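Local coordinates for protein O-methyltransferase, SAM-dependent (Legionella pneumophila subsp. pneumophila, PDB 3R3H) that probably transfers a methyl group from S-adenosylmethionine to a hydroxyl oxygen of an acceptor substrate, at residues Pro10-Tyr13 with Lys14-Leu17; Met52-Leu55 with Ile56-Arg60; His102-Trp105 with Arg106-Lys109. All blocks are in the same frame, centred on the assembly; numbering follows the deposited sequence.

Contact 1 (Pro10-Tyr13 with Lys14-Leu17); sequences PELY and KYLL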
loop_
_atom_site.group_PDB
_atom_site.type_symbol
_atom_site.label_atom_id
_atom_site.label_comp_id
_atom_site.label_asym_id
_atom_site.label_seq_id
_atom_site.Cartn_x
_atom_site.Cartn_y
_atom_site.Cartn_z
ATOM N N PRO A 10 9.286 -14.789 -11.699
ATOM C CA PRO A 10 9.065 -14.038 -12.942
ATOM C C PRO A 10 7.722 -14.361 -13.578
ATOM O O PRO A 10 7.064 -13.490 -14.150
ATOM C CB PRO A 10 10.226 -14.481 -13.825
ATOM C CG PRO A 10 11.305 -14.744 -12.840
ATOM C CD PRO A 10 10.579 -15.492 -11.748
ATOM N N GLU A 11 7.322 -15.623 -13.468
ATOM C CA GLU A 11 6.066 -16.079 -14.041
ATOM C C GLU A 11 4.866 -15.462 -13.346
ATOM O O GLU A 11 3.877 -15.133 -13.985
ATOM C CB GLU A 11 5.957 -17.603 -13.963
ATOM C CG GLU A 11 7.014 -18.354 -14.757
ATOM C CD GLU A 11 8.277 -18.606 -13.963
ATOM O OE1 GLU A 11 8.918 -17.627 -13.536
ATOM O OE2 GLU A 11 8.628 -19.791 -13.765
ATOM N N LEU A 12 4.957 -15.306 -12.032
ATOM C CA LEU A 12 3.866 -14.728 -11.254
ATOM C C LEU A 12 3.826 -13.209 -11.397
ATOM O O LEU A 12 2.756 -12.600 -11.414
ATOM C CB LEU A 12 4.019 -15.120 -9.781
ATOM C CG LEU A 12 2.875 -14.779 -8.829
ATOM C CD1 LEU A 12 1.558 -15.380 -9.313
ATOM C CD2 LEU A 12 3.241 -15.303 -7.446
ATOM N N TYR A 13 5.005 -12.604 -11.489
ATOM C CA TYR A 13 5.121 -11.164 -11.649
ATOM C C TYR A 13 4.478 -10.832 -12.981
ATOM O O TYR A 13 3.846 -9.788 -13.147
ATOM C CB TYR A 13 6.590 -10.755 -11.667
ATOM C CG TYR A 13 6.808 -9.277 -11.842
ATOM C CD1 TYR A 13 6.390 -8.372 -10.866
ATOM C CD2 TYR A 13 7.439 -8.780 -12.981
ATOM C CE1 TYR A 13 6.600 -7.000 -11.016
ATOM C CE2 TYR A 13 7.653 -7.409 -13.147
ATOM C CZ TYR A 13 7.230 -6.524 -12.158
ATOM O OH TYR A 13 7.427 -5.174 -12.304
ATOM N N LYS A 14 4.655 -11.741 -13.935
ATOM C CA LYS A 14 4.084 -11.610 -15.272
ATOM C C LYS A 14 2.556 -11.556 -15.151
ATOM O O LYS A 14 1.898 -10.752 -15.811
ATOM C CB LYS A 14 4.478 -12.825 -16.123
ATOM C CG LYS A 14 5.164 -12.511 -17.443
ATOM C CD LYS A 14 6.693 -12.417 -17.289
ATOM C CE LYS A 14 7.159 -11.161 -16.544
ATOM N NZ LYS A 14 8.650 -11.099 -16.398
ATOM N N TYR A 15 2.016 -12.432 -14.300
ATOM C CA TYR A 15 0.579 -12.537 -14.039
ATOM C C TYR A 15 0.073 -11.269 -13.345
ATOM O O TYR A 15 -0.930 -10.675 -13.754
ATOM C CB TYR A 15 0.307 -13.765 -13.153
ATOM C CG TYR A 15 -1.159 -14.074 -12.907
ATOM C CD1 TYR A 15 -2.022 -14.354 -13.969
ATOM C CD2 TYR A 15 -1.688 -14.079 -11.613
ATOM C CE1 TYR A 15 -3.379 -14.627 -13.752
ATOM C CE2 TYR A 15 -3.043 -14.351 -11.384
ATOM C CZ TYR A 15 -3.883 -14.620 -12.459
ATOM O OH TYR A 15 -5.225 -14.858 -12.246
ATOM N N LEU A 16 0.781 -10.870 -12.293
ATOM C CA LEU A 16 0.439 -9.681 -11.531
ATOM C C LEU A 16 0.239 -8.528 -12.503
ATOM O O LEU A 16 -0.825 -7.904 -12.573
ATOM C CB LEU A 16 1.568 -9.363 -10.556
ATOM C CG LEU A 16 1.440 -8.158 -9.620
ATOM C CD1 LEU A 16 2.402 -8.330 -8.451
ATOM C CD2 LEU A 16 1.722 -6.861 -10.360
ATOM N N LEU A 17 1.285 -8.268 -13.271
ATOM C CA LEU A 17 1.288 -7.208 -14.269
ATOM C C LEU A 17 0.083 -7.303 -15.220
ATOM O O LEU A 17 -0.624 -6.318 -15.450
ATOM C CB LEU A 17 2.591 -7.296 -15.064
ATOM C CG LEU A 17 3.765 -6.325 -14.845
ATOM C CD1 LEU A 17 3.835 -5.765 -13.440
ATOM C CD2 LEU A 17 5.040 -7.088 -15.198
#
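Tyr13 and Leu17 meet one helical turn apart because the first torsion of Tyr13 places CG opposite its backbone N (chi1 180°), which carries the ring along the helix toward Leu17. Leu17 turns its two methyls to the ring. Its CD1 methyl lies over one face, nearest Tyr13 CZ, 4.1 Å from the centroid of the Tyr13 ring and 27° off the ring normal. This is a CH-pi contact. The other methyl, Leu17 CD2, comes against Tyr13 CE2. The two side chains cross at a slant.

Leu12 and Tyr15 make a second, looser apolar contact, with Leu12 CD1 4.2 Å from Tyr15 CD2. Lys14 bends at chi2 and chi3, so its chain folds back beside the first turn. Its CD and CE lie close to Pro10 O, which already accepts a hydrogen bond from Lys14 N at 3.0 Å. Backbone bonds of the same i to i+4 pattern run from Tyr15 to Glu11, Leu16 to Leu12 and Leu17 to Tyr13. Leu17 N reaches Tyr13 O at 3.0 Å, nearly straight at 172°.

The polar ends of both tyrosines are held outside this turn. Tyr13 OH bonds to Glu47 OE1 on helix 46-59, and Tyr15 OH bonds to Asn194 ND2 of the second subunit. Leu12 and Leu16 pack on Ile178 and Phe172 of that subunit, respectively.

The chemistry is therefore divided. Carbon contacts join the side chains within the turn, while the hydroxyls bind the start of helix 10-20 to its own chain and to the dimer partner.

Contact 2 (Met52-Leu55 with Ile56-Arg60); sequences MQML and IRLTR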
loop_
_atom_site.group_PDB
_atom_site.type_symbol
_atom_site.label_atom_id
_atom_site.label_comp_id
_atom_site.label_asym_id
_atom_site.label_seq_id
_atom_site.Cartn_x
_atom_site.Cartn_y
_atom_site.Cartn_z
ATOM N N MET A 52 1.476 4.160 -6.269
ATOM C CA MET A 52 1.681 5.548 -5.848
ATOM C C MET A 52 0.641 6.487 -6.468
ATOM O O MET A 52 0.455 7.627 -6.025
ATOM C CB MET A 52 3.098 6.016 -6.216
ATOM C CG MET A 52 4.228 5.256 -5.490
ATOM S SD MET A 52 5.849 6.039 -5.651
ATOM C CE MET A 52 6.156 5.760 -7.374
ATOM N N GLN A 53 -0.027 6.000 -7.508
ATOM C CA GLN A 53 -1.077 6.760 -8.179
ATOM C C GLN A 53 -2.325 6.609 -7.311
ATOM O O GLN A 53 -3.096 7.555 -7.128
ATOM C CB GLN A 53 -1.366 6.171 -9.558
ATOM C CG GLN A 53 -0.349 6.487 -10.614
ATOM C CD GLN A 53 -0.826 6.071 -11.980
ATOM O OE1 GLN A 53 -0.632 6.792 -12.961
ATOM N NE2 GLN A 53 -1.464 4.905 -12.054
ATOM N N MET A 54 -2.522 5.391 -6.811
ATOM C CA MET A 54 -3.634 5.082 -5.933
ATOM C C MET A 54 -3.465 6.029 -4.733
ATOM O O MET A 54 -4.404 6.726 -4.333
ATOM C CB MET A 54 -3.531 3.621 -5.488
ATOM C CG MET A 54 -4.566 3.176 -4.476
ATOM S SD MET A 54 -5.995 2.424 -5.204
ATOM C CE MET A 54 -6.987 3.856 -5.468
ATOM N N LEU A 55 -2.247 6.069 -4.196
ATOM C CA LEU A 55 -1.926 6.898 -3.043
ATOM C C LEU A 55 -2.275 8.369 -3.246
ATOM O O LEU A 55 -2.780 9.036 -2.328
ATOM C CB LEU A 55 -0.443 6.755 -2.708
ATOM C CG LEU A 55 -0.010 5.331 -2.340
ATOM C CD1 LEU A 55 1.501 5.256 -2.262
ATOM C CD2 LEU A 55 -0.635 4.919 -1.022
ATOM N N ILE A 56 -2.000 8.869 -4.446
ATOM C CA ILE A 56 -2.280 10.253 -4.782
ATOM C C ILE A 56 -3.782 10.523 -4.781
ATOM O O ILE A 56 -4.230 11.589 -4.338
ATOM C CB ILE A 56 -1.639 10.592 -6.155
ATOM C CG1 ILE A 56 -0.126 10.697 -5.953
ATOM C CG2 ILE A 56 -2.244 11.865 -6.758
ATOM C CD1 ILE A 56 0.661 10.999 -7.169
ATOM N N ARG A 57 -4.559 9.559 -5.263
ATOM C CA ARG A 57 -6.008 9.710 -5.298
ATOM C C ARG A 57 -6.516 9.700 -3.851
ATOM O O ARG A 57 -7.323 10.550 -3.458
ATOM C CB ARG A 57 -6.642 8.560 -6.083
ATOM C CG ARG A 57 -6.148 8.398 -7.516
ATOM C CD ARG A 57 -6.385 6.970 -7.991
ATOM N NE ARG A 57 -5.793 6.683 -9.300
ATOM C CZ ARG A 57 -5.490 5.452 -9.731
ATOM N NH1 ARG A 57 -5.713 4.384 -8.958
ATOM N NH2 ARG A 57 -4.971 5.277 -10.945
ATOM N N LEU A 58 -6.031 8.736 -3.063
ATOM C CA LEU A 58 -6.421 8.604 -1.659
ATOM C C LEU A 58 -5.970 9.804 -0.825
ATOM O O LEU A 58 -6.586 10.139 0.188
ATOM C CB LEU A 58 -5.861 7.304 -1.074
ATOM C CG LEU A 58 -6.637 5.996 -1.313
ATOM C CD1 LEU A 58 -7.129 5.897 -2.746
ATOM C CD2 LEU A 58 -5.747 4.830 -0.988
ATOM N N THR A 59 -4.898 10.449 -1.258
ATOM C CA THR A 59 -4.393 11.634 -0.580
ATOM C C THR A 59 -5.225 12.842 -1.019
ATOM O O THR A 59 -5.382 13.813 -0.272
ATOM C CB THR A 59 -2.904 11.897 -0.956
ATOM O OG1 THR A 59 -2.083 10.840 -0.448
ATOM C CG2 THR A 59 -2.421 13.214 -0.383
ATOM N N ARG A 60 -5.765 12.759 -2.236
ATOM C CA ARG A 60 -6.543 13.843 -2.827
ATOM C C ARG A 60 -5.545 14.978 -2.949
ATOM O O ARG A 60 -5.846 16.148 -2.707
ATOM C CB ARG A 60 -7.709 14.217 -1.918
ATOM C CG ARG A 60 -8.643 13.050 -1.715
ATOM C CD ARG A 60 -9.714 13.301 -0.685
ATOM N NE ARG A 60 -10.107 12.028 -0.091
ATOM C CZ ARG A 60 -11.182 11.835 0.662
ATOM N NH1 ARG A 60 -12.002 12.843 0.927
ATOM N NH2 ARG A 60 -11.430 10.624 1.145
#
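Met52-Thr59 form the last turns of helix 46-59, joined by i to i+4 backbone bonds such as Leu58 N to Met54 O at 2.9 Å, and Arg60, at positive phi, ends the helix in a Schellman motif.

Thr59 grips the carbonyl of Leu55 twice. Its backbone N lies 2.8 Å from Leu55 O, and its hydroxyl OG1 donates to Leu55 O at 2.7 Å. The two donors come from opposite faces of the carbonyl plane. The hydroxyl can reach back because OG1 sits beside the backbone N of Thr59 (chi1 -66°). This bond satisfies the buried hydroxyl.

Met54 and Leu58 make the main apolar pair. Met54 bends at chi2 and chi3, which brings its CE methyl to 3.4 Å from Leu58 CD1. The chain of Arg57 is extended from CG to NE and runs back along the preceding turn. One face of its guanidinium lies over Met54 N and the CB of Gln53. At the guanidinium edge, in plane, is Met54 CE, 3.8 Å from Arg57 NH1.

Arg57 also makes a cation-pi contact with Phe204 of the second subunit, and Met54 and Leu58 pack on Gln218 of that subunit. Met52 and Ile56 both pack on Met78 of helix 73-80. On strand 137-143, Met52 touches Phe141 and Ile56 touches Phe139.

Contact 3 (His102-Trp105 with Arg106-Lys109); sequences HPYW and REAK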
loop_
_atom_site.group_PDB
_atom_site.type_symbol
_atom_site.label_atom_id
_atom_site.label_comp_id
_atom_site.label_asym_id
_atom_site.label_seq_id
_atom_site.Cartn_x
_atom_site.Cartn_y
_atom_site.Cartn_z
ATOM N N HIS A 102 10.428 15.253 -21.358
ATOM C CA HIS A 102 9.404 16.154 -21.863
ATOM C C HIS A 102 8.682 15.712 -23.136
ATOM O O HIS A 102 7.496 15.992 -23.301
ATOM C CB HIS A 102 9.958 17.573 -22.009
ATOM C CG HIS A 102 10.973 17.735 -23.098
ATOM N ND1 HIS A 102 12.330 17.681 -22.867
ATOM C CD2 HIS A 102 10.825 17.981 -24.423
ATOM C CE1 HIS A 102 12.979 17.890 -24.003
ATOM N NE2 HIS A 102 12.088 18.073 -24.961
ATOM N N PRO A 103 9.367 14.999 -24.048
ATOM C CA PRO A 103 8.617 14.592 -25.244
ATOM C C PRO A 103 7.394 13.748 -24.843
ATOM O O PRO A 103 6.264 13.992 -25.301
ATOM C CB PRO A 103 9.647 13.783 -26.040
ATOM C CG PRO A 103 10.915 14.453 -25.691
ATOM C CD PRO A 103 10.792 14.656 -24.197
ATOM N N TYR A 104 7.637 12.755 -23.985
ATOM C CA TYR A 104 6.586 11.874 -23.505
ATOM C C TYR A 104 5.588 12.648 -22.649
ATOM O O TYR A 104 4.375 12.429 -22.743
ATOM C CB TYR A 104 7.200 10.740 -22.694
ATOM C CG TYR A 104 8.176 9.925 -23.491
ATOM C CD1 TYR A 104 9.524 10.263 -23.527
ATOM C CD2 TYR A 104 7.747 8.830 -24.236
ATOM C CE1 TYR A 104 10.422 9.535 -24.274
ATOM C CE2 TYR A 104 8.628 8.096 -24.997
ATOM C CZ TYR A 104 9.970 8.450 -25.015
ATOM O OH TYR A 104 10.857 7.731 -25.792
ATOM N N TRP A 105 6.090 13.548 -21.809
ATOM C CA TRP A 105 5.207 14.346 -20.980
ATOM C C TRP A 105 4.188 15.117 -21.846
ATOM O O TRP A 105 3.008 15.182 -21.503
ATOM C CB TRP A 105 6.029 15.312 -20.117
ATOM C CG TRP A 105 6.900 14.636 -19.059
ATOM C CD1 TRP A 105 6.822 13.337 -18.620
ATOM C CD2 TRP A 105 7.956 15.249 -18.302
ATOM N NE1 TRP A 105 7.765 13.108 -17.645
ATOM C CE2 TRP A 105 8.476 14.258 -17.431
ATOM C CE3 TRP A 105 8.515 16.540 -18.276
ATOM C CZ2 TRP A 105 9.534 14.521 -16.536
ATOM C CZ3 TRP A 105 9.574 16.803 -17.382
ATOM C CH2 TRP A 105 10.070 15.791 -16.526
ATOM N N ARG A 106 4.650 15.687 -22.963
ATOM C CA ARG A 106 3.792 16.437 -23.892
ATOM C C ARG A 106 2.759 15.510 -24.506
ATOM O O ARG A 106 1.558 15.787 -24.510
ATOM C CB ARG A 106 4.607 17.026 -25.046
ATOM C CG ARG A 106 5.746 17.918 -24.640
ATOM C CD ARG A 106 5.341 19.364 -24.653
ATOM N NE ARG A 106 6.290 20.185 -23.911
ATOM C CZ ARG A 106 7.604 20.202 -24.120
ATOM N NH1 ARG A 106 8.139 19.429 -25.064
ATOM N NH2 ARG A 106 8.384 20.996 -23.383
ATOM N N GLU A 107 3.267 14.415 -25.053
ATOM C CA GLU A 107 2.451 13.406 -25.689
ATOM C C GLU A 107 1.302 13.015 -24.774
ATOM O O GLU A 107 0.188 12.776 -25.236
ATOM C CB GLU A 107 3.322 12.194 -26.011
ATOM C CG GLU A 107 2.581 10.954 -26.486
ATOM C CD GLU A 107 3.504 9.736 -26.574
ATOM O OE1 GLU A 107 2.984 8.596 -26.491
ATOM O OE2 GLU A 107 4.743 9.914 -26.732
ATOM N N ALA A 108 1.574 12.973 -23.471
ATOM C CA ALA A 108 0.565 12.608 -22.484
ATOM C C ALA A 108 -0.131 13.811 -21.849
ATOM O O ALA A 108 -0.946 13.640 -20.947
ATOM C CB ALA A 108 1.185 11.729 -21.404
ATOM N N LYS A 109 0.184 15.016 -22.321
ATOM C CA LYS A 109 -0.432 16.236 -21.795
ATOM C C LYS A 109 -0.146 16.520 -20.321
ATOM O O LYS A 109 -1.059 16.867 -19.567
ATOM C CB LYS A 109 -1.942 16.175 -21.982
ATOM C CG LYS A 109 -2.373 16.109 -23.424
ATOM C CD LYS A 109 -2.068 17.406 -24.152
ATOM C CE LYS A 109 -2.308 17.226 -25.639
ATOM N NZ LYS A 109 -3.616 16.538 -25.863
#
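His102-Trp105 and Arg106-Lys109 make up the short helix 102-107 and its end. Arg106 N bonds to His102 O at 2.9 Å, Glu107 N to Pro103 O at 3.0 Å and Ala108 N to Tyr104 O. Lys109 then takes positive phi in a Schellman motif, and its N bonds to Arg106 O at 2.7 Å.

Arg106 folds back over the first turn. Its chain bends at chi2 (-95°), which lays one guanidinium face over the carbonyl oxygen of His102. The NH1 end comes to the edge of the imidazole, near the ring plane. The modelled distance of 3.1 Å from Arg106 NH1 to His102 CD2 is doubtful at this resolution, and no bond is implied. The ring and guanidinium planes are 53° apart, so the groups are not stacked. His102 holds its CG in the crowded position between its backbone N and carbonyl carbon (chi1 69°). Both His102 and Arg106 also touch a crystal neighbour, which may influence their pose.

The ring of Tyr104 and the carboxylate of Glu107 run alongside each other in the same direction. Their contact is slight: Tyr104 CD2 is 4.1 Å from Glu107 OE2.

Trp105 is buried. The indole NE1 donates a hydrogen bond to Gly72 O, and the side chain packs on Leu76 of helix 73-80. Ala108 also touches Leu76. Tyr104 lies on Ala29 and Leu30 of helix 25-32, while Glu107 and Ala108 meet Ala26. The helix is the crossover of the beta-alpha-beta unit from strand 87-92 to strand 114-118, and it packs against helices 25-32 and 73-80.

How the contacts relate
The three contacts come in series along the chain, contact 1 within helix 10-20, contacts 2 and 3 at the C-terminal ends of helices 46-59 and 102-107. None touches another. The centres of contacts 1 and 2 are about 24 Å apart, those of 1 and 3 about 28 Å, and those of 2 and 3 about 21 Å. Contacts 1 and 2 both meet the second subunit, and helix 46-59 also receives the tyrosine hydroxyl from contact 1. Contact 3 touches no other chain of the assembly. Helix 73-80 lies against both contact 2 and contact 3. The set thus spans the dimer-facing helices and a crossover helix of the mixed sheet, consistent with a Rossmann-like methyltransferase fold.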